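Local coordinates for protein putative secreted endoglycosylceramidase (Rhodococcus hoagii, PDB 6JYZ) that probably hydrolyses the glycosidic bond joining the sugar to ceramide in glycosphingolipids, as an endogalactosylceramidase of glycoside hydrolase family 5, at residues A45-L50 with A64-T69; T69-M74 with Q111-N116; D80-N85 with I118-D123; R105-V110 with A206-E211. One frame throughout, in Å; residues are numbered along the deposited sequence.

Contact 1. Residues A45-L50 with A64-T69; sequences ANVNGL and APLDRT
L66 packs its two methyls on V47 and L50 and its CB on G49, where strand 38-47 gives way to a loop in the (beta/alpha)8 barrel that family 5 hydrolases share. The tight part is this one leucine. Its CG stands anti to the backbone N (chi1 179°), which carries both methyls over to the strand side. L66 CD1 meets V47 CG1 at 3.7 Å, the two side chains crossing at about a right angle. L66 CD2 lies between that same V47 methyl and L50 CG, approaching the latter to 4.0 Å. At the base of the side chain, the bare CA of G49 comes within 4.2 Å of L66 CB. V47 and L50 also touch L84 of the neighbouring strand, placing the cluster against the barrel wall.

Toward A64 the contact is looser, and no direct hydrogen bond joins the segments. One water links N48 OD1 to A64 N, and a second donates to both G49 O and A64 O. Farther along, exposed D67 is the N-cap of helix 68-75. D67 OD1 takes T69 N on its anti lone pair at 2.8 Å and T69 OG1 on its syn lone pair at 2.7 Å.

Contact 2. Residues T69-M74 with Q111-N116; sequences TDFEAM and QDAKDN
F71 lays its ring over the backbone of helix 100-115 at A113 and reaches D112 as well. A113 N sits 3.8 Å above one ring face of F71, toward the rim. On one flank F71 CD1 touches A113 CB at 3.6 Å. On the other, F71 CD2 meets D112 CB at 3.6 Å, approaching at a slant. With CG beside its own backbone N (chi1 -65°), the ring is directed into the groove between two of the helices that surround the (beta/alpha)8 barrel, 68-75 and 100-115.

One residue on, E72 runs its chain past the amide of N116, and E72 CG comes within 3.4 Å of N116 OD1. The carboxylate has its main partner on its own helix, a salt bridge from OE2 to R68, and it also accepts from a water that links OE2 to N116 ND2. N116 ND2 also donates to D112 O at 2.9 Å in a fairly straight bond (163° at the hydrogen), with the acceptor near the amide plane, which fixes the rotation of the amide near the C-terminal end of helix 100-115. M74, about a turn on from F71, puts its CE 3.7 Å above the F71 face opposite A113.

Contact 3. Residues D80-N85 with I118-D123; sequences DVVRLN and IYTVLD
Strands 81-85 and 119-123 run parallel, their axes 4.7 Å apart at closest approach and 22° apart in direction, paired from V81 with Y119 to N85 with D123. Five backbone bonds stitch them in the alternating parallel pattern: D80 O and V82 N serve Y119, V82 O and L84 N serve V121, and L84 O takes D123 N.

V82, L84, T120 and L122 share one side of the sheet. V82 and T120 stand side by side, V82 CG1 reaching T120 OG1 at 3.5 Å, with CG1 placed between its own N and carbonyl carbon (chi1 55°). T120 CG2 then meets L84 CB at 3.9 Å. In the (beta/alpha)8 barrel of family 5 this is the outward side, and A109, A113 and I106 of helix 100-115 pack on it.

V81, R83, N85, Y119, V121 and D123 face the barrel interior. V81 CG2 touches V121 CG2 at 4.1 Å, and D80 O lies near the plane of the Y119 ring, at its edge, 3.6 Å from CD2. The extended R83 brings its guanidinium face to face with the D123 carboxylate, their planes 10° apart, in a salt bridge of charges with no N-H directed at it. The guanidinium N-H groups go instead to N46, D218, N221, E263 and E329. Since D123 OD2 is less surely placed, this bridge and the bond from N85 ND2 are both tentative.

Contact 4. Residues R105-V110 with A206-E211; sequences RIREAV and AEFRNE
R107 grips E207 with a single nitrogen, NH2, which donates twice. One bond, 2.8 Å from R107 NH2 to E207 OE1 on its anti lone pair, forms a salt bridge. The other goes to the main chain, 3.1 Å from R107 NH2 to E207 O. Both acceptors lie close to the guanidinium plane, so together they fix its rotation. A bend in the arginine chain (chi3 -70°) turns the group toward the loop, and a water joins R107 NE to E207 O.

Beside this polar pair, F208 presents the far rim of its ring to the helix. F208 CZ touches I106 CG2 at 3.8 Å and lies over one face of the R107 guanidinium, while R107 CA sits at the ring edge. V110 CG2 reaches F208 CE1 at 4.1 Å, and V110 CG1 slides past E211 CG.

Two overlapping type I turns, A206 to R209 and F208 to E211, set up these residues. Beyond them E211 OE2 makes a salt bridge to K114, further along helix 100-115, and F208 also rests on L122 and V214. Helix 100-115 thus packs on the connection from helix 193-206 into strand 214-218, in the outer layer of a (beta/alpha)8 barrel.

From the N terminus, contact 1 closes the loop from strand 38-47 to the start of helix 68-75. Contact 2 opens at T69, the residue it shares with contact 1, and reaches across to the end of helix 100-115. Contact 3 starts inside that span and ends beyond it, so the two cross; it pairs the strands that follow those two helices. Contact 4 begins on helix 100-115, crosses both, and makes the longest closure, to the turn before strand 214-218. Helix 100-115 serves contacts 2 and 4 and lies on the strands of contact 3, while strand 38-47 of contact 1 neighbours strand 81-86, V47 N probably bonding to R83 O.

Contact 1. Residues A45-L50 with A64-T69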
loop_
_atom_site.group_PDB
_atom_site.type_symbol
_atom_site.label_atom_id
_atom_site.label_comp_id
_atom_site.label_asym_id
_atom_site.label_seq_id
_atom_site.Cartn_x
_atom_site.Cartn_y
_atom_site.Cartn_z
ATOM N N ALA A 45 -3.671 -2.524 6.058
ATOM C CA ALA A 45 -3.212 -3.635 5.199
ATOM C C ALA A 45 -3.573 -3.308 3.739
ATOM O O ALA A 45 -4.483 -2.532 3.430
ATOM C CB ALA A 45 -3.895 -4.948 5.593
ATOM N N ASN A 46 -2.810 -3.954 2.857
ATOM C CA ASN A 46 -3.135 -4.067 1.437
ATOM C C ASN A 46 -4.292 -5.068 1.232
ATOM O O ASN A 46 -4.293 -6.167 1.805
ATOM C CB ASN A 46 -1.916 -4.556 0.655
ATOM C CG ASN A 46 -0.895 -3.459 0.479
ATOM O OD1 ASN A 46 -0.947 -2.747 -0.544
ATOM N ND2 ASN A 46 0.005 -3.252 1.430
ATOM N N VAL A 47 -5.222 -4.661 0.364
ATOM C CA VAL A 47 -6.407 -5.477 0.054
ATOM C C VAL A 47 -6.538 -5.557 -1.473
ATOM O O VAL A 47 -6.747 -4.506 -2.097
ATOM C CB VAL A 47 -7.646 -4.813 0.684
ATOM C CG1 VAL A 47 -8.930 -5.481 0.196
ATOM C CG2 VAL A 47 -7.545 -4.894 2.236
ATOM N N ASN A 48 -6.412 -6.753 -2.014
ATOM C CA ASN A 48 -6.359 -6.936 -3.460
ATOM C C ASN A 48 -7.650 -7.509 -4.045
ATOM O O ASN A 48 -7.627 -7.879 -5.214
ATOM C CB ASN A 48 -5.165 -7.788 -3.847
ATOM C CG ASN A 48 -5.358 -9.231 -3.509
ATOM O OD1 ASN A 48 -6.321 -9.587 -2.818
ATOM N ND2 ASN A 48 -4.480 -10.107 -4.015
ATOM N N GLY A 49 -8.760 -7.530 -3.297
ATOM C CA GLY A 49 -9.955 -8.205 -3.818
ATOM C C GLY A 49 -10.507 -7.595 -5.089
ATOM O O GLY A 49 -11.240 -8.327 -5.788
ATOM N N LEU A 50 -10.216 -6.350 -5.420
ATOM C CA LEU A 50 -10.692 -5.763 -6.671
ATOM C C LEU A 50 -9.624 -5.798 -7.763
ATOM O O LEU A 50 -9.877 -5.336 -8.876
ATOM C CB LEU A 50 -11.099 -4.309 -6.456
ATOM C CG LEU A 50 -12.147 -4.118 -5.366
ATOM C CD1 LEU A 50 -12.534 -2.657 -5.363
ATOM C CD2 LEU A 50 -13.388 -4.994 -5.615
ATOM N N ALA A 64 -9.646 -13.457 -3.017
ATOM C CA ALA A 64 -10.738 -13.858 -2.144
ATOM C C ALA A 64 -11.899 -12.912 -2.393
ATOM O O ALA A 64 -11.737 -11.738 -2.740
ATOM C CB ALA A 64 -10.254 -13.720 -0.711
ATOM N N PRO A 65 -13.162 -13.301 -2.104
ATOM C CA PRO A 65 -14.263 -12.347 -2.107
ATOM C C PRO A 65 -14.027 -11.183 -1.157
ATOM O O PRO A 65 -13.298 -11.317 -0.161
ATOM C CB PRO A 65 -15.475 -13.175 -1.583
ATOM C CG PRO A 65 -15.051 -14.597 -1.820
ATOM C CD PRO A 65 -13.542 -14.633 -1.573
ATOM N N LEU A 66 -14.560 -10.042 -1.495
ATOM C CA LEU A 66 -14.349 -8.850 -0.690
ATOM C C LEU A 66 -15.689 -8.202 -0.426
ATOM O O LEU A 66 -16.399 -7.856 -1.355
ATOM C CB LEU A 66 -13.450 -7.843 -1.435
ATOM C CG LEU A 66 -13.184 -6.539 -0.690
ATOM C CD1 LEU A 66 -12.353 -6.788 0.564
ATOM C CD2 LEU A 66 -12.432 -5.553 -1.601
ATOM N N ASP A 67 -16.032 -8.053 0.851
ATOM C CA ASP A 67 -17.289 -7.401 1.176
ATOM C C ASP A 67 -17.121 -6.731 2.533
ATOM O O ASP A 67 -16.015 -6.703 3.128
ATOM C CB ASP A 67 -18.466 -8.389 1.117
ATOM C CG ASP A 67 -18.275 -9.524 2.106
ATOM O OD1 ASP A 67 -17.890 -9.307 3.271
ATOM O OD2 ASP A 67 -18.384 -10.723 1.670
ATOM N N ARG A 68 -18.237 -6.248 3.096
ATOM C CA ARG A 68 -18.148 -5.423 4.278
ATOM C C ARG A 68 -17.575 -6.220 5.439
ATOM O O ARG A 68 -16.954 -5.610 6.317
ATOM C CB ARG A 68 -19.554 -4.873 4.620
ATOM C CG ARG A 68 -20.508 -5.943 5.137
ATOM C CD ARG A 68 -21.731 -5.196 5.700
ATOM N NE ARG A 68 -22.871 -6.079 5.955
ATOM C CZ ARG A 68 -23.020 -6.889 7.013
ATOM N NH1 ARG A 68 -22.079 -6.979 7.945
ATOM N NH2 ARG A 68 -24.124 -7.618 7.129
ATOM N N THR A 69 -17.733 -7.539 5.463
ATOM C CA THR A 69 -17.248 -8.318 6.579
ATOM C C THR A 69 -15.715 -8.260 6.634
ATOM O O THR A 69 -15.132 -8.413 7.706
ATOM C CB THR A 69 -17.729 -9.776 6.554
ATOM O OG1 THR A 69 -17.132 -10.542 5.490
ATOM C CG2 THR A 69 -19.251 -9.869 6.502
HETATM O O HOH W 1 -7.491 -11.873 -2.093
HETATM O O HOH W 2 -13.034 -10.110 -4.658
#

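Contact 2. Residues T69-M74 with Q111-N116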
loop_
_atom_site.group_PDB
_atom_site.type_symbol
_atom_site.label_atom_id
_atom_site.label_comp_id
_atom_site.label_asym_id
_atom_site.label_seq_id
_atom_site.Cartn_x
_atom_site.Cartn_y
_atom_site.Cartn_z
ATOM N N THR A 69 -17.733 -7.539 5.463
ATOM C CA THR A 69 -17.248 -8.318 6.579
ATOM C C THR A 69 -15.715 -8.260 6.634
ATOM O O THR A 69 -15.132 -8.413 7.706
ATOM C CB THR A 69 -17.729 -9.776 6.554
ATOM O OG1 THR A 69 -17.132 -10.542 5.490
ATOM C CG2 THR A 69 -19.251 -9.869 6.502
ATOM N N ASP A 70 -15.031 -8.121 5.493
ATOM C CA ASP A 70 -13.572 -8.007 5.526
ATOM C C ASP A 70 -13.175 -6.718 6.224
ATOM O O ASP A 70 -12.235 -6.710 7.004
ATOM C CB ASP A 70 -13.028 -7.925 4.097
ATOM C CG ASP A 70 -13.100 -9.244 3.417
ATOM O OD1 ASP A 70 -12.079 -9.992 3.608
ATOM O OD2 ASP A 70 -14.118 -9.520 2.707
ATOM N N PHE A 71 -13.884 -5.616 5.939
ATOM C CA PHE A 71 -13.554 -4.338 6.563
ATOM C C PHE A 71 -13.900 -4.365 8.055
ATOM O O PHE A 71 -13.189 -3.759 8.870
ATOM C CB PHE A 71 -14.257 -3.200 5.826
ATOM C CG PHE A 71 -13.737 -3.078 4.401
ATOM C CD1 PHE A 71 -12.514 -2.448 4.190
ATOM C CD2 PHE A 71 -14.405 -3.610 3.306
ATOM C CE1 PHE A 71 -11.987 -2.371 2.896
ATOM C CE2 PHE A 71 -13.875 -3.543 2.010
ATOM C CZ PHE A 71 -12.645 -2.927 1.831
ATOM N N GLU A 72 -14.954 -5.104 8.468
ATOM C CA GLU A 72 -15.226 -5.253 9.900
ATOM C C GLU A 72 -14.071 -6.008 10.534
ATOM O O GLU A 72 -13.631 -5.660 11.646
ATOM C CB GLU A 72 -16.558 -6.021 10.050
ATOM C CG GLU A 72 -17.730 -5.201 9.522
ATOM C CD GLU A 72 -19.039 -5.999 9.299
ATOM O OE1 GLU A 72 -19.036 -7.201 9.646
ATOM O OE2 GLU A 72 -20.019 -5.379 8.845
ATOM N N ALA A 73 -13.537 -7.049 9.892
ATOM C CA ALA A 73 -12.429 -7.794 10.421
ATOM C C ALA A 73 -11.172 -6.932 10.528
ATOM O O ALA A 73 -10.355 -7.094 11.453
ATOM C CB ALA A 73 -12.186 -9.060 9.645
ATOM N N MET A 74 -10.933 -6.053 9.527
ATOM C CA MET A 74 -9.756 -5.156 9.597
ATOM C C MET A 74 -9.897 -4.226 10.785
ATOM O O MET A 74 -8.892 -3.996 11.495
ATOM C CB MET A 74 -9.690 -4.298 8.333
ATOM C CG MET A 74 -9.324 -5.171 7.122
ATOM S SD MET A 74 -9.498 -4.145 5.572
ATOM C CE MET A 74 -10.147 -5.411 4.482
ATOM N N GLN A 111 -16.784 2.845 0.849
ATOM C CA GLN A 111 -17.862 3.094 1.813
ATOM C C GLN A 111 -17.855 2.019 2.888
ATOM O O GLN A 111 -18.031 2.385 4.071
ATOM C CB GLN A 111 -19.209 3.071 1.047
ATOM C CG GLN A 111 -20.366 3.512 1.986
ATOM C CD GLN A 111 -20.208 4.953 2.444
ATOM O OE1 GLN A 111 -19.969 5.899 1.704
ATOM N NE2 GLN A 111 -20.288 5.163 3.742
ATOM N N ASP A 112 -17.621 0.776 2.589
ATOM C CA ASP A 112 -17.528 -0.245 3.615
ATOM C C ASP A 112 -16.348 0.009 4.539
ATOM O O ASP A 112 -16.460 -0.148 5.787
ATOM C CB ASP A 112 -17.367 -1.623 2.990
ATOM C CG ASP A 112 -18.634 -2.169 2.303
ATOM O OD1 ASP A 112 -19.776 -1.698 2.661
ATOM O OD2 ASP A 112 -18.473 -3.101 1.483
ATOM N N ALA A 113 -15.214 0.447 4.006
ATOM C CA ALA A 113 -14.096 0.838 4.868
ATOM C C ALA A 113 -14.504 2.031 5.719
ATOM O O ALA A 113 -14.288 1.999 6.955
ATOM C CB ALA A 113 -12.890 1.138 3.947
ATOM N N LYS A 114 -15.074 3.078 5.176
ATOM C CA LYS A 114 -15.427 4.270 5.930
ATOM C C LYS A 114 -16.410 3.938 7.052
ATOM O O LYS A 114 -16.243 4.468 8.177
ATOM C CB LYS A 114 -15.973 5.313 4.954
ATOM C CG LYS A 114 -16.411 6.655 5.538
ATOM C CD LYS A 114 -17.124 7.508 4.413
ATOM C CE LYS A 114 -17.305 8.945 4.912
ATOM N NZ LYS A 114 -17.685 9.941 3.852
ATOM N N ASP A 115 -17.338 3.027 6.799
ATOM C CA ASP A 115 -18.348 2.660 7.802
ATOM C C ASP A 115 -17.624 2.004 8.973
ATOM O O ASP A 115 -18.231 1.909 10.061
ATOM C CB ASP A 115 -19.343 1.688 7.164
ATOM C CG ASP A 115 -20.395 2.339 6.258
ATOM O OD1 ASP A 115 -20.450 3.544 6.210
ATOM O OD2 ASP A 115 -21.054 1.515 5.559
ATOM N N ASN A 116 -16.401 1.481 8.813
ATOM C CA ASN A 116 -15.660 0.790 9.847
ATOM C C ASN A 116 -14.483 1.646 10.332
ATOM O O ASN A 116 -13.571 1.075 10.929
ATOM C CB ASN A 116 -15.229 -0.577 9.330
ATOM C CG ASN A 116 -16.409 -1.505 9.282
ATOM O OD1 ASN A 116 -16.804 -2.001 10.350
ATOM N ND2 ASN A 116 -17.038 -1.693 8.128
HETATM O O HOH W 3 -19.790 -2.713 8.016
#

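Contact 3. Residues D80-N85 with I118-D123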
loop_
_atom_site.group_PDB
_atom_site.type_symbol
_atom_site.label_atom_id
_atom_site.label_comp_id
_atom_site.label_asym_id
_atom_site.label_seq_id
_atom_site.Cartn_x
_atom_site.Cartn_y
_atom_site.Cartn_z
ATOM N N ASP A 80 -6.870 1.480 10.535
ATOM C CA ASP A 80 -7.604 2.660 10.124
ATOM C C ASP A 80 -7.282 3.104 8.685
ATOM O O ASP A 80 -7.712 4.171 8.296
ATOM C CB ASP A 80 -7.403 3.855 11.069
ATOM C CG ASP A 80 -5.997 4.380 11.053
ATOM O OD1 ASP A 80 -5.140 3.821 10.334
ATOM O OD2 ASP A 80 -5.763 5.418 11.773
ATOM N N VAL A 81 -6.632 2.219 7.926
ATOM C CA VAL A 81 -6.422 2.505 6.500
ATOM C C VAL A 81 -6.380 1.163 5.791
ATOM O O VAL A 81 -6.027 0.130 6.329
ATOM C CB VAL A 81 -5.099 3.292 6.269
ATOM C CG1 VAL A 81 -3.855 2.431 6.471
ATOM C CG2 VAL A 81 -5.066 3.947 4.895
ATOM N N VAL A 82 -6.734 1.241 4.512
ATOM C CA VAL A 82 -6.538 0.133 3.577
ATOM C C VAL A 82 -5.856 0.690 2.323
ATOM O O VAL A 82 -6.175 1.789 1.869
ATOM C CB VAL A 82 -7.879 -0.501 3.194
ATOM C CG1 VAL A 82 -8.855 0.493 2.650
ATOM C CG2 VAL A 82 -7.723 -1.583 2.155
ATOM N N ARG A 83 -4.877 -0.052 1.835
ATOM C CA ARG A 83 -4.310 0.214 0.507
ATOM C C ARG A 83 -5.042 -0.731 -0.444
ATOM O O ARG A 83 -4.830 -1.929 -0.452
ATOM C CB ARG A 83 -2.787 0.043 0.533
ATOM C CG ARG A 83 -2.169 0.405 -0.839
ATOM C CD ARG A 83 -0.660 0.499 -0.685
ATOM N NE ARG A 83 0.048 0.745 -1.943
ATOM C CZ ARG A 83 0.808 -0.140 -2.588
ATOM N NH1 ARG A 83 0.820 -1.438 -2.290
ATOM N NH2 ARG A 83 1.586 0.342 -3.583
ATOM N N LEU A 84 -5.970 -0.122 -1.197
ATOM C CA LEU A 84 -6.867 -0.886 -2.065
ATOM C C LEU A 84 -6.198 -1.044 -3.433
ATOM O O LEU A 84 -5.998 -0.043 -4.142
ATOM C CB LEU A 84 -8.204 -0.136 -2.130
ATOM C CG LEU A 84 -9.307 -0.939 -2.811
ATOM C CD1 LEU A 84 -9.800 -2.106 -1.942
ATOM C CD2 LEU A 84 -10.455 -0.002 -3.114
ATOM N N ASN A 85 -5.799 -2.269 -3.729
ATOM C CA ASN A 85 -5.012 -2.512 -4.950
ATOM C C ASN A 85 -5.983 -2.656 -6.123
ATOM O O ASN A 85 -6.643 -3.707 -6.239
ATOM C CB ASN A 85 -4.195 -3.797 -4.756
ATOM C CG ASN A 85 -3.484 -3.933 -3.420
ATOM O OD1 ASN A 85 -3.643 -4.990 -2.775
ATOM N ND2 ASN A 85 -2.689 -2.957 -3.007
ATOM N N ILE A 118 -12.181 3.284 8.484
ATOM C CA ILE A 118 -10.956 2.992 7.716
ATOM C C ILE A 118 -10.951 3.920 6.530
ATOM O O ILE A 118 -11.893 3.906 5.707
ATOM C CB ILE A 118 -10.993 1.529 7.305
ATOM C CG1 ILE A 118 -11.006 0.618 8.548
ATOM C CG2 ILE A 118 -9.795 1.188 6.379
ATOM C CD1 ILE A 118 -11.181 -0.855 8.164
ATOM N N TYR A 119 -9.872 4.667 6.362
ATOM C CA TYR A 119 -9.583 5.453 5.174
ATOM C C TYR A 119 -9.037 4.557 4.058
ATOM O O TYR A 119 -8.458 3.502 4.321
ATOM C CB TYR A 119 -8.476 6.465 5.488
ATOM C CG TYR A 119 -8.881 7.633 6.360
ATOM C CD1 TYR A 119 -9.395 8.770 5.769
ATOM C CD2 TYR A 119 -8.641 7.648 7.729
ATOM C CE1 TYR A 119 -9.729 9.895 6.506
ATOM C CE2 TYR A 119 -8.938 8.776 8.483
ATOM C CZ TYR A 119 -9.514 9.864 7.866
ATOM O OH TYR A 119 -9.813 10.979 8.636
ATOM N N THR A 120 -9.192 4.995 2.804
ATOM C CA THR A 120 -8.716 4.237 1.661
ATOM C C THR A 120 -7.661 4.981 0.870
ATOM O O THR A 120 -7.867 6.134 0.461
ATOM C CB THR A 120 -9.877 3.928 0.731
ATOM O OG1 THR A 120 -10.826 3.109 1.417
ATOM C CG2 THR A 120 -9.440 3.131 -0.493
ATOM N N VAL A 121 -6.531 4.302 0.618
ATOM C CA VAL A 121 -5.574 4.718 -0.387
ATOM C C VAL A 121 -5.912 3.959 -1.657
ATOM O O VAL A 121 -5.961 2.716 -1.653
ATOM C CB VAL A 121 -4.136 4.419 0.068
ATOM C CG1 VAL A 121 -3.160 4.601 -1.098
ATOM C CG2 VAL A 121 -3.741 5.249 1.258
ATOM N N LEU A 122 -6.157 4.688 -2.750
ATOM C CA LEU A 122 -6.375 4.043 -4.047
ATOM C C LEU A 122 -5.017 3.801 -4.705
ATOM O O LEU A 122 -4.338 4.762 -5.044
ATOM C CB LEU A 122 -7.238 4.949 -4.941
ATOM C CG LEU A 122 -8.655 5.214 -4.383
ATOM C CD1 LEU A 122 -9.329 6.212 -5.294
ATOM C CD2 LEU A 122 -9.435 3.921 -4.327
ATOM N N ASP A 123 -4.671 2.532 -4.876
ATOM C CA ASP A 123 -3.363 2.174 -5.415
ATOM C C ASP A 123 -3.510 1.572 -6.809
ATOM O O ASP A 123 -4.100 0.511 -6.943
ATOM C CB ASP A 123 -2.710 1.171 -4.446
ATOM C CG ASP A 123 -1.639 0.302 -5.051
ATOM O OD1 ASP A 123 -0.909 0.718 -5.950
ATOM O OD2 ASP A 123 -1.582 -0.888 -4.620
#

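Contact 4. Residues R105-V110 with A206-E211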
loop_
_atom_site.group_PDB
_atom_site.type_symbol
_atom_site.label_atom_id
_atom_site.label_comp_id
_atom_site.label_asym_id
_atom_site.label_seq_id
_atom_site.Cartn_x
_atom_site.Cartn_y
_atom_site.Cartn_z
ATOM N N ARG A 105 -17.629 -0.782 -7.763
ATOM C CA ARG A 105 -17.081 -1.714 -6.784
ATOM C C ARG A 105 -16.040 -1.016 -5.927
ATOM O O ARG A 105 -15.978 -1.284 -4.694
ATOM C CB ARG A 105 -16.395 -2.874 -7.497
ATOM C CG ARG A 105 -17.383 -3.752 -8.297
ATOM C CD ARG A 105 -16.769 -4.798 -9.187
ATOM N NE ARG A 105 -16.057 -5.783 -8.385
ATOM C CZ ARG A 105 -15.088 -6.532 -8.866
ATOM N NH1 ARG A 105 -14.606 -6.344 -10.086
ATOM N NH2 ARG A 105 -14.532 -7.426 -8.073
ATOM N N ILE A 106 -15.206 -0.155 -6.482
ATOM C CA ILE A 106 -14.257 0.636 -5.674
ATOM C C ILE A 106 -15.032 1.477 -4.672
ATOM O O ILE A 106 -14.671 1.548 -3.469
ATOM C CB ILE A 106 -13.388 1.507 -6.586
ATOM C CG1 ILE A 106 -12.542 0.640 -7.515
ATOM C CG2 ILE A 106 -12.490 2.408 -5.731
ATOM C CD1 ILE A 106 -11.762 1.430 -8.554
ATOM N N ARG A 107 -16.095 2.155 -5.099
ATOM C CA ARG A 107 -16.832 3.033 -4.213
ATOM C C ARG A 107 -17.497 2.223 -3.118
ATOM O O ARG A 107 -17.488 2.705 -1.957
ATOM C CB ARG A 107 -17.887 3.798 -5.033
ATOM C CG ARG A 107 -18.628 4.825 -4.177
ATOM C CD ARG A 107 -19.594 5.682 -5.001
ATOM N NE ARG A 107 -18.828 6.593 -5.876
ATOM C CZ ARG A 107 -18.743 6.548 -7.196
ATOM N NH1 ARG A 107 -19.305 5.566 -7.873
ATOM N NH2 ARG A 107 -17.934 7.429 -7.780
ATOM N N GLU A 108 -17.980 1.053 -3.383
ATOM C CA GLU A 108 -18.519 0.204 -2.324
ATOM C C GLU A 108 -17.449 -0.164 -1.316
ATOM O O GLU A 108 -17.721 -0.159 -0.109
ATOM C CB GLU A 108 -19.172 -1.038 -2.956
ATOM C CG GLU A 108 -19.762 -2.001 -1.924
ATOM C CD GLU A 108 -20.184 -3.259 -2.656
ATOM O OE1 GLU A 108 -19.359 -3.974 -3.246
ATOM O OE2 GLU A 108 -21.393 -3.444 -2.746
ATOM N N ALA A 109 -16.233 -0.511 -1.774
ATOM C CA ALA A 109 -15.145 -0.789 -0.836
ATOM C C ALA A 109 -14.782 0.447 -0.034
ATOM O O ALA A 109 -14.534 0.321 1.208
ATOM C CB ALA A 109 -13.932 -1.290 -1.629
ATOM N N VAL A 110 -14.746 1.627 -0.610
ATOM C CA VAL A 110 -14.446 2.838 0.116
ATOM C C VAL A 110 -15.496 3.050 1.186
ATOM O O VAL A 110 -15.177 3.475 2.312
ATOM C CB VAL A 110 -14.367 4.041 -0.823
ATOM C CG1 VAL A 110 -14.301 5.360 -0.089
ATOM C CG2 VAL A 110 -13.116 3.928 -1.722
ATOM N N ALA A 206 -11.785 12.218 -10.201
ATOM C CA ALA A 206 -13.059 12.935 -10.264
ATOM C C ALA A 206 -14.156 12.162 -9.514
ATOM O O ALA A 206 -15.026 12.830 -8.904
ATOM C CB ALA A 206 -13.472 13.222 -11.718
ATOM N N GLU A 207 -14.143 10.853 -9.521
ATOM C CA GLU A 207 -15.156 10.032 -8.866
ATOM C C GLU A 207 -15.094 10.096 -7.372
ATOM O O GLU A 207 -16.056 9.634 -6.711
ATOM C CB GLU A 207 -14.969 8.589 -9.342
ATOM C CG GLU A 207 -15.209 8.343 -10.803
ATOM C CD GLU A 207 -16.627 8.495 -11.235
ATOM O OE1 GLU A 207 -17.560 8.217 -10.487
ATOM O OE2 GLU A 207 -16.815 8.901 -12.388
ATOM N N PHE A 208 -14.004 10.640 -6.790
ATOM C CA PHE A 208 -13.834 10.675 -5.347
ATOM C C PHE A 208 -13.434 12.049 -4.870
ATOM O O PHE A 208 -13.016 12.196 -3.706
ATOM C CB PHE A 208 -12.820 9.596 -4.923
ATOM C CG PHE A 208 -13.344 8.213 -5.113
ATOM C CD1 PHE A 208 -14.308 7.691 -4.214
ATOM C CD2 PHE A 208 -12.996 7.454 -6.215
ATOM C CE1 PHE A 208 -14.833 6.426 -4.430
ATOM C CE2 PHE A 208 -13.547 6.215 -6.437
ATOM C CZ PHE A 208 -14.486 5.691 -5.541
ATOM N N ARG A 209 -13.618 13.074 -5.688
ATOM C CA ARG A 209 -13.064 14.378 -5.399
ATOM C C ARG A 209 -13.652 15.050 -4.139
ATOM O O ARG A 209 -12.983 15.957 -3.593
ATOM C CB ARG A 209 -13.160 15.323 -6.615
ATOM C CG ARG A 209 -14.593 15.695 -6.967
ATOM C CD ARG A 209 -14.511 16.461 -8.270
ATOM N NE ARG A 209 -15.839 16.952 -8.692
ATOM C CZ ARG A 209 -16.705 16.297 -9.436
ATOM N NH1 ARG A 209 -16.511 15.022 -9.720
ATOM N NH2 ARG A 209 -17.826 16.913 -9.845
ATOM N N ASN A 210 -14.866 14.596 -3.743
ATOM C CA ASN A 210 -15.431 15.182 -2.534
ATOM C C ASN A 210 -15.490 14.180 -1.390
ATOM O O ASN A 210 -16.168 14.425 -0.415
ATOM C CB ASN A 210 -16.848 15.780 -2.820
ATOM C CG ASN A 210 -16.773 17.198 -3.355
ATOM O OD1 ASN A 210 -16.274 18.056 -2.644
ATOM N ND2 ASN A 210 -17.109 17.350 -4.618
ATOM N N GLU A 211 -14.763 13.063 -1.481
ATOM C CA GLU A 211 -14.872 11.989 -0.477
ATOM C C GLU A 211 -13.702 12.066 0.516
ATOM O O GLU A 211 -12.549 11.715 0.155
ATOM C CB GLU A 211 -14.792 10.650 -1.229
ATOM C CG GLU A 211 -14.863 9.458 -0.304
ATOM C CD GLU A 211 -15.986 9.523 0.696
ATOM O OE1 GLU A 211 -17.111 9.232 0.277
ATOM O OE2 GLU A 211 -15.776 9.861 1.867
HETATM O O HOH W 4 -17.616 8.841 -4.507
#